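Local coordinates for protein endo-1,4-b-d-mannanase (Trichoderma reesei, PDB 1QNR) that probably hydrolyses internal beta-1,4-mannosidic bonds in mannan backbones, as an endo-mannanase of glycoside hydrolase family 5 with a TIM-barrel catalytic domain, at residues Leu166-Arg171 with Thr239-Pro244; Glu205-Ser210 with Asp245-Asn250. All coordinates share one frame; numbering follows the deposited sequence.

From the N terminus, the chain first reaches 166-171, in the loop that follows strand 161-165, and then 205-210, in the loop after strand 199-201. Interaction 1 closes a loop of 67 residues when strand 238-242 brings 239-244 back to the first of these segments. Directly afterwards the short helix 244-247 presents 245-250 to 205-210, so that interaction 2 closes a loop of 34. The segments alternate along the chain, and the two closures therefore cross. They are joined by the salt bridge of R171 with E205, and probably by a hydrogen bond from H241 N to E205 O. Both face the same pair of mannose units, tying successive strand-end loops of the barrel around one bound disaccharide.

Interaction 1 (Leu166-Arg171 with Thr239-Pro244); sequences LGNEPR and TFHLYP. With BMA (beta-D-mannopyranose), chain B; BMA (beta-D-mannopyranose), chain C.
E169 and H241 both set CG anti to their own carbonyl carbon (chi1 -53° and -60°), and the glutamate chain, in one of its two modelled conformers, then runs extended to the imidazole. H241 ND1 donates to E169 OE2 at 2.8 Å with an N-H...O angle of 153°. The oxygen lies almost in the ring plane and offers the lone pair pointing away from OE1, while the carboxylate is turned well out of that plane. Histidine suits this place because its other nitrogen, NE2, is bonded to E275. With an alanine in place of H241, E169 OE2 and E275 would probably both lose their common partner, and the carboxylate would be held mainly through OE1. E169 OE1 faces the other way and accepts a bond from O4 of the chain B mannose at 2.8 Å, with W114 as a second partner. The long arm of R171 brings its guanidinium edge to the next mannose, where NH1 and NH2 both lie 3.0 Å from O2 of the chain C unit. Y243, its OH held by E276, packs CD2 3.9 Å from C6 of the chain B sugar. N168-E169-P170 is the Asn-Glu-Pro signature of family 5, set at the strand ends lining a TIM-barrel sugar cleft.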
loop_
_atom_site.group_PDB
_atom_site.type_symbol
_atom_site.label_atom_id
_atom_site.label_comp_id
_atom_site.label_asym_id
_atom_site.label_seq_id
_atom_site.Cartn_x
_atom_site.Cartn_y
_atom_site.Cartn_z
ATOM N N LEU A 166 5.338 -5.993 -0.020
ATOM C CA LEU A 166 5.137 -7.450 -0.091
ATOM C C LEU A 166 3.666 -7.795 -0.196
ATOM O O LEU A 166 3.334 -8.739 -0.993
ATOM C CB LEU A 166 5.841 -8.127 1.098
ATOM C CG LEU A 166 7.334 -7.833 1.305
ATOM C CD1 LEU A 166 7.914 -8.884 2.306
ATOM C CD2 LEU A 166 8.117 -7.789 0.004
ATOM N N GLY A 167 2.742 -7.147 0.532
ATOM C CA GLY A 167 1.317 -7.456 0.319
ATOM C C GLY A 167 0.495 -6.341 0.960
ATOM O O GLY A 167 0.991 -5.453 1.681
ATOM N N ASN A 168 -0.823 -6.402 0.657
ATOM C CA ASN A 168 -1.758 -5.521 1.371
ATOM C C ASN A 168 -2.204 -6.204 2.685
ATOM O O ASN A 168 -2.963 -7.201 2.616
ATOM C CB ASN A 168 -2.986 -5.219 0.536
ATOM C CG ASN A 168 -3.991 -4.322 1.294
ATOM O OD1 ASN A 168 -3.635 -3.248 1.826
ATOM N ND2 ASN A 168 -5.228 -4.795 1.352
ATOM N N GLU A 169 -1.802 -5.650 3.835
ATOM C CA GLU A 169 -2.294 -6.088 5.176
ATOM C C GLU A 169 -2.012 -7.542 5.467
ATOM O O GLU A 169 -2.903 -8.253 5.989
ATOM C CB GLU A 169 -3.829 -5.782 5.391
ATOM C CG GLU A 169 -4.062 -4.276 5.092
ATOM C CD GLU A 169 -5.430 -3.805 5.497
ATOM O OE1 GLU A 169 -6.405 -4.575 5.576
ATOM O OE2 GLU A 169 -5.565 -2.566 5.639
ATOM N N PRO A 170 -0.812 -8.106 5.236
ATOM C CA PRO A 170 -0.549 -9.519 5.572
ATOM C C PRO A 170 -0.865 -9.794 7.047
ATOM O O PRO A 170 -0.446 -9.029 7.939
ATOM C CB PRO A 170 0.946 -9.695 5.296
ATOM C CG PRO A 170 1.509 -8.307 5.245
ATOM C CD PRO A 170 0.411 -7.402 4.719
ATOM N N ARG A 171 -1.570 -10.912 7.299
ATOM C CA ARG A 171 -1.848 -11.397 8.654
ATOM C C ARG A 171 -1.626 -12.901 8.678
ATOM O O ARG A 171 -1.688 -13.576 7.628
ATOM C CB ARG A 171 -3.297 -11.141 9.124
ATOM C CG ARG A 171 -3.694 -9.640 9.211
ATOM C CD ARG A 171 -5.146 -9.646 9.761
ATOM N NE ARG A 171 -5.629 -8.280 9.971
ATOM C CZ ARG A 171 -6.785 -7.990 10.622
ATOM N NH1 ARG A 171 -7.552 -8.991 11.076
ATOM N NH2 ARG A 171 -7.117 -6.714 10.733
ATOM N N THR A 239 5.252 0.504 7.798
ATOM C CA THR A 239 3.901 0.955 7.424
ATOM C C THR A 239 2.931 0.649 8.557
ATOM O O THR A 239 3.041 -0.382 9.266
ATOM C CB THR A 239 3.363 0.194 6.149
ATOM O OG1 THR A 239 3.520 -1.239 6.307
ATOM C CG2 THR A 239 4.158 0.654 4.901
ATOM N N PHE A 240 1.912 1.518 8.717
ATOM C CA PHE A 240 0.803 1.164 9.634
ATOM C C PHE A 240 -0.500 1.803 9.127
ATOM O O PHE A 240 -0.451 2.788 8.364
ATOM C CB PHE A 240 1.017 1.522 11.106
ATOM C CG PHE A 240 1.190 3.001 11.372
ATOM C CD1 PHE A 240 2.416 3.612 11.264
ATOM C CD2 PHE A 240 0.088 3.769 11.732
ATOM C CE1 PHE A 240 2.639 4.986 11.533
ATOM C CE2 PHE A 240 0.256 5.184 11.994
ATOM C CZ PHE A 240 1.555 5.754 11.889
ATOM N N HIS A 241 -1.645 1.171 9.424
ATOM C CA HIS A 241 -2.973 1.612 8.963
ATOM C C HIS A 241 -3.873 1.936 10.203
ATOM O O HIS A 241 -3.402 1.677 11.283
ATOM C CB HIS A 241 -3.646 0.477 8.128
ATOM C CG HIS A 241 -2.863 0.062 6.878
ATOM N ND1 HIS A 241 -3.286 -0.965 6.044
ATOM C CD2 HIS A 241 -1.684 0.450 6.323
ATOM C CE1 HIS A 241 -2.480 -1.115 5.016
ATOM N NE2 HIS A 241 -1.440 -0.284 5.180
ATOM N N LEU A 242 -5.049 2.555 9.955
ATOM C CA LEU A 242 -5.820 2.957 11.165
ATOM C C LEU A 242 -7.326 3.010 10.785
ATOM O O LEU A 242 -7.787 3.850 9.994
ATOM C CB LEU A 242 -5.417 4.327 11.668
ATOM C CG LEU A 242 -6.264 5.006 12.779
ATOM C CD1 LEU A 242 -6.264 4.121 14.057
ATOM C CD2 LEU A 242 -5.688 6.404 13.111
ATOM N N TYR A 243 -8.106 2.131 11.460
ATOM C CA TYR A 243 -9.561 2.065 11.231
ATOM C C TYR A 243 -10.326 1.765 12.523
ATOM O O TYR A 243 -10.723 0.630 12.786
ATOM C CB TYR A 243 -9.887 0.964 10.198
ATOM C CG TYR A 243 -9.388 1.279 8.751
ATOM C CD1 TYR A 243 -10.085 2.160 7.958
ATOM C CD2 TYR A 243 -8.232 0.676 8.306
ATOM C CE1 TYR A 243 -9.617 2.444 6.665
ATOM C CE2 TYR A 243 -7.708 0.974 7.041
ATOM C CZ TYR A 243 -8.435 1.808 6.235
ATOM O OH TYR A 243 -8.052 2.069 4.907
ATOM N N PRO A 244 -10.500 2.821 13.343
ATOM C CA PRO A 244 -11.240 2.639 14.629
ATOM C C PRO A 244 -12.627 2.012 14.448
ATOM O O PRO A 244 -13.019 1.183 15.326
ATOM C CB PRO A 244 -11.329 4.057 15.164
ATOM C CG PRO A 244 -10.113 4.766 14.597
ATOM C CD PRO A 244 -10.058 4.208 13.164
HETATM C C1 BMA B . -10.661 -6.468 8.076
HETATM C C2 BMA B . -11.382 -6.555 6.709
HETATM C C3 BMA B . -10.508 -5.948 5.609
HETATM C C4 BMA B . -9.996 -4.577 6.030
HETATM C C5 BMA B . -9.348 -4.571 7.416
HETATM C C6 BMA B . -9.151 -3.111 7.961
HETATM O O2 BMA B . -12.625 -5.839 6.752
HETATM O O3 BMA B . -11.154 -5.870 4.368
HETATM O O4 BMA B . -9.073 -4.141 5.019
HETATM O O5 BMA B . -10.340 -5.076 8.393
HETATM O O6 BMA B . -8.400 -3.378 9.152
HETATM C C1 BMA C . -11.596 -7.919 13.101
HETATM C C2 BMA C . -10.671 -6.753 12.694
HETATM C C3 BMA C . -11.035 -6.185 11.303
HETATM C C4 BMA C . -11.090 -7.322 10.278
HETATM C C5 BMA C . -12.040 -8.460 10.777
HETATM C C6 BMA C . -12.337 -9.571 9.802
HETATM O O1 BMA C . -11.127 -8.483 14.325
HETATM O O2 BMA C . -9.305 -7.199 12.689
HETATM O O3 BMA C . -9.943 -5.299 10.940
HETATM O O4 BMA C . -11.596 -6.920 9.028
HETATM O O5 BMA C . -11.460 -8.940 12.043
HETATM O O6 BMA C . -11.344 -10.576 9.635
#

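Interaction 2 (Glu205-Ser210 with Asp245-Asn250). With NAG (2-acetamido-2-deoxy-beta-D-glucopyranose), chain H; BMA (beta-D-mannopyranose), chain B; BMA (beta-D-mannopyranose), chain C.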
loop_
_atom_site.group_PDB
_atom_site.type_symbol
_atom_site.label_atom_id
_atom_site.label_comp_id
_atom_site.label_asym_id
_atom_site.label_seq_id
_atom_site.Cartn_x
_atom_site.Cartn_y
_atom_site.Cartn_z
ATOM N N GLU A 205 -0.559 -3.686 8.679
ATOM C CA GLU A 205 -1.370 -2.678 9.414
ATOM C C GLU A 205 -0.716 -2.059 10.624
ATOM O O GLU A 205 -1.217 -1.089 11.257
ATOM C CB GLU A 205 -2.678 -3.336 9.802
ATOM C CG GLU A 205 -3.534 -3.822 8.600
ATOM C CD GLU A 205 -4.582 -4.841 9.087
ATOM O OE1 GLU A 205 -4.105 -6.016 9.132
ATOM O OE2 GLU A 205 -5.756 -4.556 9.475
ATOM N N GLY A 206 0.393 -2.706 11.133
ATOM C CA GLY A 206 1.043 -2.266 12.358
ATOM C C GLY A 206 0.599 -3.031 13.617
ATOM O O GLY A 206 0.928 -2.575 14.736
ATOM N N LEU A 207 -0.204 -4.086 13.465
ATOM C CA LEU A 207 -0.734 -4.754 14.667
ATOM C C LEU A 207 0.439 -5.391 15.440
ATOM O O LEU A 207 1.426 -5.887 14.895
ATOM C CB LEU A 207 -1.773 -5.833 14.293
ATOM C CG LEU A 207 -2.865 -5.316 13.286
ATOM C CD1 LEU A 207 -3.842 -6.492 12.976
ATOM C CD2 LEU A 207 -3.648 -4.116 13.816
ATOM N N GLY A 208 0.278 -5.438 16.779
ATOM C CA GLY A 208 1.225 -6.116 17.677
ATOM C C GLY A 208 2.302 -5.188 18.156
ATOM O O GLY A 208 3.404 -5.102 17.532
ATOM N N LEU A 209 2.102 -4.419 19.231
ATOM C CA LEU A 209 3.099 -3.422 19.728
ATOM C C LEU A 209 2.813 -3.217 21.211
ATOM O O LEU A 209 1.700 -2.830 21.599
ATOM C CB LEU A 209 2.987 -2.151 18.834
ATOM C CG LEU A 209 3.940 -1.010 19.169
ATOM C CD1 LEU A 209 5.399 -1.374 19.143
ATOM C CD2 LEU A 209 3.631 0.238 18.347
ATOM N N SER A 210 3.864 -3.399 22.045
ATOM C CA SER A 210 3.595 -3.484 23.514
ATOM C C SER A 210 3.646 -2.158 24.221
ATOM O O SER A 210 3.416 -2.131 25.470
ATOM C CB SER A 210 4.628 -4.466 24.123
ATOM O OG SER A 210 4.386 -5.837 23.641
ATOM N N ASP A 245 -13.366 2.310 13.379
ATOM C CA ASP A 245 -14.682 1.667 13.181
ATOM C C ASP A 245 -14.626 0.175 13.002
ATOM O O ASP A 245 -15.620 -0.478 13.347
ATOM C CB ASP A 245 -15.421 2.231 11.940
ATOM C CG ASP A 245 -15.646 3.724 11.993
ATOM O OD1 ASP A 245 -16.371 4.117 12.900
ATOM O OD2 ASP A 245 -15.056 4.434 11.155
ATOM N N SER A 246 -13.576 -0.417 12.462
ATOM C CA SER A 246 -13.500 -1.853 12.272
ATOM C C SER A 246 -12.838 -2.493 13.494
ATOM O O SER A 246 -12.933 -3.725 13.693
ATOM C CB SER A 246 -12.514 -2.227 11.115
ATOM O OG SER A 246 -13.110 -1.850 9.892
ATOM N N TRP A 247 -12.109 -1.658 14.272
ATOM C CA TRP A 247 -11.288 -2.269 15.334
ATOM C C TRP A 247 -11.884 -2.118 16.748
ATOM O O TRP A 247 -11.291 -2.575 17.744
ATOM C CB TRP A 247 -9.897 -1.576 15.328
ATOM C CG TRP A 247 -9.095 -1.865 14.072
ATOM C CD1 TRP A 247 -9.380 -2.800 13.089
ATOM C CD2 TRP A 247 -7.823 -1.306 13.718
ATOM N NE1 TRP A 247 -8.363 -2.814 12.119
ATOM C CE2 TRP A 247 -7.421 -1.887 12.491
ATOM C CE3 TRP A 247 -7.023 -0.293 14.298
ATOM C CZ2 TRP A 247 -6.213 -1.515 11.849
ATOM C CZ3 TRP A 247 -5.798 0.033 13.698
ATOM C CH2 TRP A 247 -5.431 -0.584 12.494
ATOM N N GLY A 248 -13.036 -1.433 16.833
ATOM C CA GLY A 248 -13.669 -1.349 18.189
ATOM C C GLY A 248 -13.077 -0.282 19.063
ATOM O O GLY A 248 -13.207 -0.363 20.323
ATOM N N THR A 249 -12.378 0.728 18.511
ATOM C CA THR A 249 -11.783 1.780 19.335
ATOM C C THR A 249 -12.452 3.110 19.022
ATOM O O THR A 249 -13.150 3.217 18.018
ATOM C CB THR A 249 -10.237 1.863 19.147
ATOM O OG1 THR A 249 -10.042 2.164 17.752
ATOM C CG2 THR A 249 -9.513 0.584 19.438
ATOM N N ASN A 250 -12.219 4.158 19.803
ATOM C CA ASN A 250 -12.790 5.474 19.449
ATOM C C ASN A 250 -11.817 6.226 18.505
ATOM O O ASN A 250 -10.682 5.765 18.295
ATOM C CB ASN A 250 -13.217 6.270 20.654
ATOM C CG ASN A 250 -12.071 6.676 21.495
ATOM O OD1 ASN A 250 -10.963 6.993 21.128
ATOM N ND2 ASN A 250 -12.316 6.748 22.845
HETATM C C1 NAG H . -11.801 7.371 24.226
HETATM C C2 NAG H . -12.161 8.494 25.144
HETATM C C3 NAG H . -11.055 8.870 26.119
HETATM C C4 NAG H . -10.329 7.582 26.548
HETATM C C5 NAG H . -9.747 6.822 25.324
HETATM C C6 NAG H . -9.016 5.569 25.770
HETATM C C7 NAG H . -13.746 9.945 23.845
HETATM C C8 NAG H . -13.922 11.317 23.292
HETATM N N2 NAG H . -12.524 9.720 24.387
HETATM O O3 NAG H . -11.674 9.561 27.214
HETATM O O4 NAG H . -9.202 7.886 27.409
HETATM O O5 NAG H . -10.783 6.419 24.459
HETATM O O6 NAG H . -8.706 4.701 24.755
HETATM O O7 NAG H . -14.572 9.144 23.836
HETATM C C1 BMA B . -10.661 -6.468 8.076
HETATM C C2 BMA B . -11.382 -6.555 6.709
HETATM C C3 BMA B . -10.508 -5.948 5.609
HETATM C C4 BMA B . -9.996 -4.577 6.030
HETATM C C5 BMA B . -9.348 -4.571 7.416
HETATM C C6 BMA B . -9.151 -3.111 7.961
HETATM O O2 BMA B . -12.625 -5.839 6.752
HETATM O O3 BMA B . -11.154 -5.870 4.368
HETATM O O4 BMA B . -9.073 -4.141 5.019
HETATM O O5 BMA B . -10.340 -5.076 8.393
HETATM O O6 BMA B . -8.400 -3.378 9.152
HETATM C C1 BMA C . -11.596 -7.919 13.101
HETATM C C2 BMA C . -10.671 -6.753 12.694
HETATM C C3 BMA C . -11.035 -6.185 11.303
HETATM C C4 BMA C . -11.090 -7.322 10.278
HETATM C C5 BMA C . -12.040 -8.460 10.777
HETATM C C6 BMA C . -12.337 -9.571 9.802
HETATM O O1 BMA C . -11.127 -8.483 14.325
HETATM O O2 BMA C . -9.305 -7.199 12.689
HETATM O O3 BMA C . -9.943 -5.299 10.940
HETATM O O4 BMA C . -11.596 -6.920 9.028
HETATM O O5 BMA C . -11.460 -8.940 12.043
HETATM O O6 BMA C . -11.344 -10.576 9.635
#
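L207 and W247 have the closest CA atoms of the two segments, yet these are 10.9 Å apart, so the backbones do not meet and side chains must span the gap. The 205-210 segment is an irregular loop whose G206 and G208 turn at positive phi, where a side chain would press on the preceding carbonyl oxygen. In 245-250 the helix ends after W247, and G248 leaves it at phi 82°, another conformation that suits a residue without CB.

W247 carries the contact. With CG anti to its carbonyl carbon (chi1 -67°), the indole reaches from the helix end toward the loop. L207 CD2 lies over one face, 4.1 Å from CZ2 and offset toward the rim, a purely apolar touch for which a branched aliphatic is well shaped. E205 comes instead to the indole edge, its OE2 3.9 Å from CZ2 and its carboxylate plane turned 58° from the ring. The same OE2 accepts from O6 of the chain B mannose at 2.9 Å and forms a salt bridge with R171. W247 NE1 donates to that O6 at 3.0 Å, so glutamate and tryptophan grip one hydroxyl together; a second bond, from W247 NE1 to O3 of the chain C mannose at 3.2 Å, is weak.

N250 serves a different purpose: its ND2 is covalently joined to C1 of an N-acetylglucosamine, while OD1 caps W253 N, where helix 253-267 begins.

That helix also supports the tryptophan, since W257 meets the W247 ring edge-to-face and touches L207, and W253 packs on W247 as well. L242 of strand 238-242 and P217 of a loop add further contacts, seating the indole between helix, strand and loop.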